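Local coordinates for protein cytochrome C (Marichromatium purpuratum 984, PDB 5LO9) that probably couples two thiosulfates into tetrathionate, or runs the reverse reaction, and relays the electrons through four covalently bound heme c groups, at residues A[396-400]-A[401-405]; A[66-69]-A[70-73]; A[98-101]-A[102-105]. All coordinates share one frame; numbering follows the deposited sequence.

From the N terminus the chain meets contact 2 first (66-69 with 70-73), a short helix following the heme ligand Met65 in the first cytochrome c range. Contact 3 (98-101 with 102-105) comes next, where a loop enters helix 102-110. Contact 1 (396-400 with 401-405) follows far later, in a third cytochrome c-like range, of the cbb3-type oxidase subunit III family, where helix 391-401 turns into the heme-binding segment. Each closes only a single turn of backbone. They lie in series, none nested or crossing, with centres 32 to 35 Å apart. Contacts 1 and 2 border different hemes, whereas contact 3 is a surface helix start resting on helix 176-187.

Contact 1: residues A[396-400]-A[401-405]; sequences ALYAE and HCALC. With HEC (heme c), chain F; EDO (1,2-ethanediol), chain Q.
Tyr398 and the pair Cys402-Ala403 meet where helix 391-401 ends and the chain turns toward the heme. The tyrosine CB sets the direction: with CG anti to the backbone N (chi1 -180°), the ring runs beside the following turn. CG, CD1 and CE1 lie under Cys402 CB, with CD1 at 3.6 Å from it. This CH-pi contact places Cys402 CB 3.9 Å from the centroid of the Tyr398 ring, over the same face as Ala403 N. The CD2 and CE2 atoms of the ring meet the alanine instead, Tyr398 CE2 lying 3.7 Å from Ala403 CB, where a small methyl lets backbone and ring come together. Farther out, CZ approaches Ala403 CA, and OH finishes in a hydrogen bond to Gly407 O. Trp425 and helix 460-470 pack around this ring.

The carbonyl of Tyr398 grips the same turn. Cys402 N and Ala403 N reach its O from opposite faces of the carbonyl plane, each at 2.9 Å. One residue earlier, Leu397 O accepts from His401 N at 2.7 Å. The His401 ring has Glu400 CB over the centre of one face and Leu397 CD2 at its edge. A water accepts from Leu404 N and donates to Ala399 O, bridging the break between the helices.

Cysteine is required at both ends of the turn, since its sulfur forms the thioether: Cys402 SG is bonded to heme CAB and Cys405 SG to heme CAC. His406 follows as axial iron ligand, and Leu397 and Tyr398 rest on Val466. These features make up the CXXCH heme-attachment motif of a class I cytochrome c domain, following directly on the N-terminal helix, which packs on the C-terminal helix 460-470.

Contact 2: residues A[66-69]-A[70-73]; sequences SPWA and ERLT. With HEC (heme c), chain C.
Backbone hydrogen bonds join Glu70 and Arg71 to the preceding turn. Glu70 N donates to Ser66 O at 3.1 Å and more weakly to Pro67 O, which also accepts from Arg71 N at 3.2 Å. Proline suits the first turn of this helix, where its missing N-H costs no helical bond.

Van der Waals contacts come next. Glu70 CG stands between backbone N and carbonyl carbon (chi1 86°), which brings it close to Pro67 O. Leu72 CG lies 3.4 Å from Trp68 O, and the methylene Arg71 CD approaches Trp68 CZ3 obliquely at 4.2 Å.

The third group is contact with heme c. Methyl CMC sits 3.7 Å above one face of the Trp68 ring, toward its rim, and Trp68 NE1 is 3.5 Å from heme CBC. Leu72 CD2 meets heme CBB at 3.7 Å. Replacing Trp68 by an alanine is likely to open a gap beside these heme carbons and to leave the Arg71 chain without its aromatic neighbour.

Arg56 NH1 donates to the carbonyl oxygens of both Ala69 and Leu72. The chemistry is thus divided: the indole and the leucine, largely apolar, face the porphyrin rim, while Glu70 and Arg71 carry their charges at the exposed surface.

Contact 3: residues A[98-101]-A[102-105]; sequences DVDA and AAGR
The carboxylate of Asp100 is met on a face: Ala102 N comes to OD1 from above its plane, 67° out of it, in a hydrogen bond of 3.2 Å. Ala102 CB also lies near this oxygen, while OD2 is directed toward the Ala103 side. CG stands anti to the backbone N (chi1 -177°), which carries the carboxylate forward to the next turn. The peptide carbonyls are likewise met from above. Ala103 N bonds to Asp100 O at 2.9 Å, lying 46° out of the carbonyl plane, and Gly104 N reaches Ala101 O at 3.1 Å in the same manner.

The side-chain bond of Asp100 to the amide two residues on is an Asx turn. Around it, the bonds span three residues, and Arg105 N continues this spacing by donating to Ala102 O. Asp suits this place because its short chain returns an acceptor to an amide at the start of a helix. Ala101 and Ala103 offer only methyls, small enough for close approach to Ala184 and Ala181, respectively, of helix 176-187. Gly104, lacking a side chain, fits a buried place where a CB would stand 3.6 Å from Ala101 O; Arg105 touches Tyr185.

The chemistry is that of helix capping at the entrance to helix 102-110. An acidic side chain takes up an early amide hydrogen, and its negative charge is likely to be favourable near the positive end of the helix dipole.

Contact 1: residues A[396-400]-A[401-405]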
loop_
_atom_site.group_PDB
_atom_site.type_symbol
_atom_site.label_atom_id
_atom_site.label_comp_id
_atom_site.label_asym_id
_atom_site.label_seq_id
_atom_site.Cartn_x
_atom_site.Cartn_y
_atom_site.Cartn_z
ATOM N N ALA A 396 34.264 14.045 -22.465
ATOM C CA ALA A 396 35.011 15.179 -21.932
ATOM C C ALA A 396 34.398 15.649 -20.630
ATOM O O ALA A 396 35.093 15.789 -19.613
ATOM C CB ALA A 396 35.016 16.316 -22.940
ATOM N N LEU A 397 33.086 15.919 -20.652
ATOM C CA LEU A 397 32.388 16.352 -19.449
ATOM C C LEU A 397 32.584 15.368 -18.293
ATOM O O LEU A 397 32.894 15.775 -17.166
ATOM C CB LEU A 397 30.918 16.529 -19.777
ATOM C CG LEU A 397 30.600 17.731 -20.638
ATOM C CD1 LEU A 397 29.302 17.536 -21.409
ATOM C CD2 LEU A 397 30.461 18.967 -19.727
ATOM N N TYR A 398 32.426 14.059 -18.561
ATOM C CA TYR A 398 32.552 13.053 -17.512
ATOM C C TYR A 398 33.938 13.095 -16.891
ATOM O O TYR A 398 34.083 13.050 -15.660
ATOM C CB TYR A 398 32.249 11.662 -18.080
ATOM C CG TYR A 398 32.358 10.564 -17.049
ATOM C CD1 TYR A 398 31.237 10.064 -16.396
ATOM C CD2 TYR A 398 33.572 10.059 -16.711
ATOM C CE1 TYR A 398 31.357 9.105 -15.427
ATOM C CE2 TYR A 398 33.701 9.086 -15.749
ATOM C CZ TYR A 398 32.603 8.627 -15.100
ATOM O OH TYR A 398 32.766 7.675 -14.130
ATOM N N ALA A 399 34.968 13.241 -17.730
ATOM C CA ALA A 399 36.336 13.322 -17.221
ATOM C C ALA A 399 36.523 14.551 -16.368
ATOM O O ALA A 399 37.210 14.501 -15.339
ATOM C CB ALA A 399 37.322 13.377 -18.370
ATOM N N GLU A 400 35.884 15.655 -16.771
ATOM C CA GLU A 400 35.970 16.910 -16.028
ATOM C C GLU A 400 35.224 16.833 -14.698
ATOM O O GLU A 400 35.783 17.168 -13.651
ATOM C CB GLU A 400 35.440 18.076 -16.887
ATOM C CG GLU A 400 36.535 18.969 -17.508
ATOM C CD GLU A 400 37.197 19.910 -16.454
ATOM O OE1 GLU A 400 36.448 20.561 -15.669
ATOM O OE2 GLU A 400 38.463 19.967 -16.384
ATOM N N HIS A 401 33.970 16.363 -14.710
ATOM C CA HIS A 401 33.071 16.605 -13.592
ATOM C C HIS A 401 32.580 15.360 -12.853
ATOM O O HIS A 401 31.796 15.507 -11.914
ATOM C CB HIS A 401 31.838 17.369 -14.077
ATOM C CG HIS A 401 32.127 18.681 -14.757
ATOM N ND1 HIS A 401 32.711 19.752 -14.113
ATOM C CD2 HIS A 401 31.814 19.121 -16.001
ATOM C CE1 HIS A 401 32.780 20.777 -14.943
ATOM N NE2 HIS A 401 32.228 20.425 -16.088
ATOM N N CYS A 402 32.989 14.144 -13.228
ATOM C CA CYS A 402 32.337 12.961 -12.658
ATOM C C CYS A 402 33.359 11.905 -12.254
ATOM O O CYS A 402 33.228 11.247 -11.212
ATOM C CB CYS A 402 31.344 12.357 -13.653
ATOM S SG CYS A 402 30.344 13.605 -14.604
ATOM N N ALA A 403 34.399 11.760 -13.077
ATOM C CA ALA A 403 35.369 10.698 -12.856
ATOM C C ALA A 403 36.016 10.790 -11.476
ATOM O O ALA A 403 36.441 9.780 -10.921
ATOM C CB ALA A 403 36.432 10.767 -13.943
ATOM N N LEU A 404 36.106 11.984 -10.909
ATOM C CA LEU A 404 36.731 12.137 -9.602
ATOM C C LEU A 404 36.144 11.158 -8.582
ATOM O O LEU A 404 36.862 10.626 -7.723
ATOM C CB LEU A 404 36.570 13.594 -9.145
ATOM C CG LEU A 404 37.135 14.020 -7.796
ATOM C CD1 LEU A 404 38.676 14.163 -7.802
ATOM C CD2 LEU A 404 36.464 15.307 -7.423
ATOM N N CYS A 405 34.828 10.972 -8.622
ATOM C CA CYS A 405 34.090 10.096 -7.726
ATOM C C CYS A 405 33.773 8.758 -8.375
ATOM O O CYS A 405 34.085 7.702 -7.821
ATOM C CB CYS A 405 32.793 10.779 -7.312
ATOM S SG CYS A 405 32.965 12.292 -6.384
HETATM FE FE HEC F . 27.329 10.947 -9.099
HETATM C CHA HEC F . 25.003 8.730 -7.735
HETATM C CHB HEC F . 26.117 10.335 -12.319
HETATM C CHC HEC F . 29.376 13.459 -10.318
HETATM C CHD HEC F . 28.993 11.121 -5.989
HETATM N NA HEC F . 25.831 9.734 -9.894
HETATM C C1A HEC F . 25.027 8.915 -9.199
HETATM C C2A HEC F . 24.092 8.172 -10.088
HETATM C C3A HEC F . 24.406 8.654 -11.420
HETATM C C4A HEC F . 25.514 9.617 -11.185
HETATM C CMA HEC F . 23.733 8.239 -12.693
HETATM C CAA HEC F . 23.022 7.180 -9.764
HETATM C CBA HEC F . 23.321 5.897 -10.548
HETATM C CGA HEC F . 23.673 4.718 -9.684
HETATM O O1A HEC F . 23.665 4.861 -8.452
HETATM O O2A HEC F . 23.965 3.653 -10.270
HETATM N NB HEC F . 27.670 11.749 -10.980
HETATM C C1B HEC F . 27.113 11.385 -12.128
HETATM C C2B HEC F . 27.591 12.181 -13.280
HETATM C C3B HEC F . 28.547 13.111 -12.687
HETATM C C4B HEC F . 28.495 12.760 -11.249
HETATM C CMB HEC F . 27.199 12.039 -14.705
HETATM C CAB HEC F . 29.356 14.192 -13.355
HETATM C CBB HEC F . 28.375 15.150 -13.986
HETATM N NC HEC F . 28.903 12.076 -8.310
HETATM C C1C HEC F . 29.586 13.017 -8.945
HETATM C C2C HEC F . 30.674 13.603 -8.146
HETATM C C3C HEC F . 30.576 12.922 -6.870
HETATM C C4C HEC F . 29.449 11.978 -7.095
HETATM C CMC HEC F . 31.648 14.646 -8.587
HETATM C CAC HEC F . 31.414 13.028 -5.622
HETATM C CBC HEC F . 31.613 14.386 -5.038
HETATM N ND HEC F . 27.032 10.101 -7.215
HETATM C C1D HEC F . 27.775 10.297 -6.116
HETATM C C2D HEC F . 27.230 9.552 -4.949
HETATM C C3D HEC F . 26.056 8.870 -5.464
HETATM C C4D HEC F . 26.023 9.282 -6.874
HETATM C CMD HEC F . 27.731 9.497 -3.552
HETATM C CAD HEC F . 25.151 7.969 -4.698
HETATM C CBD HEC F . 24.267 8.874 -3.845
HETATM C CGD HEC F . 24.031 8.306 -2.451
HETATM O O1D HEC F . 24.561 7.249 -2.066
HETATM O O2D HEC F . 23.307 8.944 -1.681
HETATM C C1 EDO Q . 37.837 6.810 -6.877
HETATM O O1 EDO Q . 36.902 6.464 -7.922
HETATM C C2 EDO Q . 37.724 8.289 -6.419
HETATM O O2 EDO Q . 38.389 8.609 -5.155
HETATM O O HOH W 1 36.461 14.580 -12.876
#

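Contact 2: residues A[66-69]-A[70-73]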
loop_
_atom_site.group_PDB
_atom_site.type_symbol
_atom_site.label_atom_id
_atom_site.label_comp_id
_atom_site.label_asym_id
_atom_site.label_seq_id
_atom_site.Cartn_x
_atom_site.Cartn_y
_atom_site.Cartn_z
ATOM N N SER A 66 54.031 24.879 7.703
ATOM C CA SER A 66 54.546 25.334 6.409
ATOM C C SER A 66 56.065 25.299 6.285
ATOM O O SER A 66 56.556 24.998 5.183
ATOM C CB SER A 66 54.023 26.746 6.118
ATOM O OG SER A 66 52.788 26.717 5.389
ATOM N N PRO A 67 56.853 25.627 7.318
ATOM C CA PRO A 67 58.310 25.588 7.151
ATOM C C PRO A 67 58.861 24.188 7.024
ATOM O O PRO A 67 59.791 23.964 6.240
ATOM C CB PRO A 67 58.821 26.256 8.426
ATOM C CG PRO A 67 57.714 27.042 8.902
ATOM C CD PRO A 67 56.499 26.240 8.601
ATOM N N TRP A 68 58.308 23.224 7.760
ATOM C CA TRP A 68 58.765 21.849 7.583
ATOM C C TRP A 68 58.337 21.288 6.241
ATOM O O TRP A 68 59.059 20.477 5.653
ATOM C CB TRP A 68 58.247 20.995 8.710
ATOM C CG TRP A 68 58.586 21.599 9.983
ATOM C CD1 TRP A 68 57.734 22.049 10.945
ATOM C CD2 TRP A 68 59.902 21.856 10.451
ATOM N NE1 TRP A 68 58.447 22.552 12.006
ATOM C CE2 TRP A 68 59.785 22.452 11.721
ATOM C CE3 TRP A 68 61.175 21.628 9.924
ATOM C CZ2 TRP A 68 60.895 22.827 12.471
ATOM C CZ3 TRP A 68 62.273 21.996 10.673
ATOM C CH2 TRP A 68 62.123 22.592 11.933
ATOM N N ALA A 69 57.218 21.756 5.707
ATOM C CA ALA A 69 56.835 21.325 4.381
ATOM C C ALA A 69 57.762 21.887 3.315
ATOM O O ALA A 69 57.929 21.245 2.273
ATOM C CB ALA A 69 55.403 21.721 4.103
ATOM N N GLU A 70 58.309 23.109 3.503
ATOM C CA GLU A 70 59.173 23.674 2.459
ATOM C C GLU A 70 60.577 23.066 2.479
ATOM O O GLU A 70 61.224 22.972 1.425
ATOM C CB GLU A 70 59.240 25.203 2.573
ATOM C CG GLU A 70 60.294 25.756 3.549
ATOM C CD GLU A 70 60.453 27.290 3.517
ATOM O OE1 GLU A 70 60.446 27.907 2.399
ATOM O OE2 GLU A 70 60.601 27.854 4.642
ATOM N N ARG A 71 61.031 22.587 3.641
ATOM C CA ARG A 71 62.367 22.044 3.759
ATOM C C ARG A 71 62.517 20.648 3.175
ATOM O O ARG A 71 63.644 20.179 3.039
ATOM C CB ARG A 71 62.813 22.006 5.221
ATOM C CG ARG A 71 63.751 23.128 5.563
ATOM C CD ARG A 71 64.054 23.202 7.062
ATOM N NE ARG A 71 64.794 24.412 7.435
ATOM C CZ ARG A 71 66.000 24.738 6.961
ATOM N NH1 ARG A 71 66.635 23.950 6.086
ATOM N NH2 ARG A 71 66.578 25.863 7.367
ATOM N N LEU A 72 61.432 19.979 2.813
ATOM C CA LEU A 72 61.520 18.635 2.253
ATOM C C LEU A 72 61.956 18.689 0.791
ATOM O O LEU A 72 61.615 19.618 0.055
ATOM C CB LEU A 72 60.162 17.922 2.352
ATOM C CG LEU A 72 59.672 17.679 3.767
ATOM C CD1 LEU A 72 58.290 17.102 3.682
ATOM C CD2 LEU A 72 60.606 16.783 4.555
ATOM N N THR A 73 62.756 17.714 0.386
ATOM C CA THR A 73 63.006 17.515 -1.033
ATOM C C THR A 73 61.920 16.622 -1.585
ATOM O O THR A 73 61.213 15.962 -0.829
ATOM C CB THR A 73 64.376 16.880 -1.260
ATOM O OG1 THR A 73 64.433 15.591 -0.617
ATOM C CG2 THR A 73 65.482 17.767 -0.719
HETATM FE FE HEC C . 53.215 18.277 10.199
HETATM C CHA HEC C . 49.936 19.060 9.295
HETATM C CHB HEC C . 53.437 16.039 7.473
HETATM C CHC HEC C . 56.620 17.766 10.889
HETATM C CHD HEC C . 52.937 20.311 13.065
HETATM N NA HEC C . 51.934 17.649 8.663
HETATM C C1A HEC C . 50.666 18.075 8.479
HETATM C C2A HEC C . 50.006 17.463 7.290
HETATM C C3A HEC C . 51.053 16.587 6.765
HETATM C C4A HEC C . 52.193 16.770 7.690
HETATM C CMA HEC C . 50.931 15.721 5.563
HETATM C CAA HEC C . 48.610 17.654 6.730
HETATM C CBA HEC C . 47.756 16.558 7.338
HETATM C CGA HEC C . 46.394 16.341 6.710
HETATM O O1A HEC C . 45.586 15.614 7.336
HETATM O O2A HEC C . 46.094 16.858 5.612
HETATM N NB HEC C . 54.725 17.114 9.354
HETATM C C1B HEC C . 54.607 16.298 8.303
HETATM C C2B HEC C . 55.866 15.624 7.960
HETATM C C3B HEC C . 56.814 16.128 8.958
HETATM C C4B HEC C . 56.004 17.053 9.765
HETATM C CMB HEC C . 56.075 14.639 6.867
HETATM C CAB HEC C . 58.269 15.806 9.082
HETATM C CBB HEC C . 58.950 16.179 7.774
HETATM N NC HEC C . 54.518 18.914 11.698
HETATM C C1C HEC C . 55.822 18.624 11.788
HETATM C C2C HEC C . 56.454 19.228 12.977
HETATM C C3C HEC C . 55.372 19.958 13.625
HETATM C C4C HEC C . 54.220 19.684 12.748
HETATM C CMC HEC C . 57.874 19.088 13.392
HETATM C CAC HEC C . 55.377 20.787 14.877
HETATM C CBC HEC C . 56.458 21.815 14.845
HETATM N ND HEC C . 51.722 19.472 11.022
HETATM C C1D HEC C . 51.811 20.191 12.144
HETATM C C2D HEC C . 50.577 20.923 12.459
HETATM C C3D HEC C . 49.679 20.571 11.371
HETATM C C4D HEC C . 50.499 19.671 10.517
HETATM C CMD HEC C . 50.311 21.827 13.616
HETATM C CAD HEC C . 48.295 21.113 11.175
HETATM C CBD HEC C . 48.474 22.165 10.079
HETATM C CGD HEC C . 47.188 22.861 9.751
HETATM O O1D HEC C . 46.999 23.311 8.583
HETATM O O2D HEC C . 46.383 22.975 10.691
#

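Contact 3: residues A[98-101]-A[102-105]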
loop_
_atom_site.group_PDB
_atom_site.type_symbol
_atom_site.label_atom_id
_atom_site.label_comp_id
_atom_site.label_asym_id
_atom_site.label_seq_id
_atom_site.Cartn_x
_atom_site.Cartn_y
_atom_site.Cartn_z
ATOM N N ASP A 98 33.153 20.240 26.959
ATOM C CA ASP A 98 32.198 21.339 26.809
ATOM C C ASP A 98 31.509 21.360 25.440
ATOM O O ASP A 98 30.888 22.371 25.086
ATOM C CB ASP A 98 32.912 22.687 27.068
ATOM C CG ASP A 98 34.324 22.788 26.383
ATOM O OD1 ASP A 98 35.281 22.213 26.970
ATOM O OD2 ASP A 98 34.510 23.458 25.319
ATOM N N VAL A 99 31.582 20.269 24.673
ATOM C CA VAL A 99 31.028 20.220 23.322
ATOM C C VAL A 99 30.323 18.888 23.085
ATOM O O VAL A 99 30.923 17.816 23.255
ATOM C CB VAL A 99 32.125 20.437 22.263
ATOM C CG1 VAL A 99 31.576 20.269 20.843
ATOM C CG2 VAL A 99 32.714 21.833 22.392
ATOM N N ASP A 100 29.074 18.960 22.615
ATOM C CA ASP A 100 28.208 17.788 22.499
ATOM C C ASP A 100 28.444 17.094 21.161
ATOM O O ASP A 100 27.849 17.458 20.143
ATOM C CB ASP A 100 26.748 18.205 22.641
ATOM C CG ASP A 100 25.796 17.027 22.597
ATOM O OD1 ASP A 100 26.249 15.857 22.760
ATOM O OD2 ASP A 100 24.586 17.280 22.384
ATOM N N ALA A 101 29.263 16.041 21.165
ATOM C CA ALA A 101 29.536 15.351 19.913
ATOM C C ALA A 101 28.256 14.831 19.244
ATOM O O ALA A 101 28.202 14.689 18.014
ATOM C CB ALA A 101 30.497 14.195 20.159
ATOM N N ALA A 102 27.217 14.525 20.018
ATOM C CA ALA A 102 26.021 13.999 19.383
ATOM C C ALA A 102 25.370 15.012 18.456
ATOM O O ALA A 102 24.681 14.616 17.504
ATOM C CB ALA A 102 25.035 13.554 20.448
ATOM N N ALA A 103 25.593 16.309 18.691
ATOM C CA ALA A 103 24.991 17.340 17.844
ATOM C C ALA A 103 25.532 17.347 16.426
ATOM O O ALA A 103 24.971 18.045 15.572
ATOM C CB ALA A 103 25.220 18.716 18.439
ATOM N N GLY A 104 26.654 16.671 16.186
ATOM C CA GLY A 104 27.191 16.559 14.857
ATOM C C GLY A 104 26.675 15.340 14.106
ATOM O O GLY A 104 26.767 15.300 12.870
ATOM N N ARG A 105 26.170 14.323 14.824
ATOM C CA ARG A 105 25.732 13.088 14.157
ATOM C C ARG A 105 24.794 13.362 12.975
ATOM O O ARG A 105 24.904 12.720 11.920
ATOM C CB ARG A 105 25.067 12.148 15.164
ATOM C CG ARG A 105 24.459 10.866 14.591
ATOM C CD ARG A 105 24.042 9.919 15.687
ATOM N NE ARG A 105 23.699 8.600 15.177
ATOM C CZ ARG A 105 23.106 7.660 15.916
ATOM N NH1 ARG A 105 22.792 7.913 17.192
ATOM N NH2 ARG A 105 22.796 6.475 15.382
#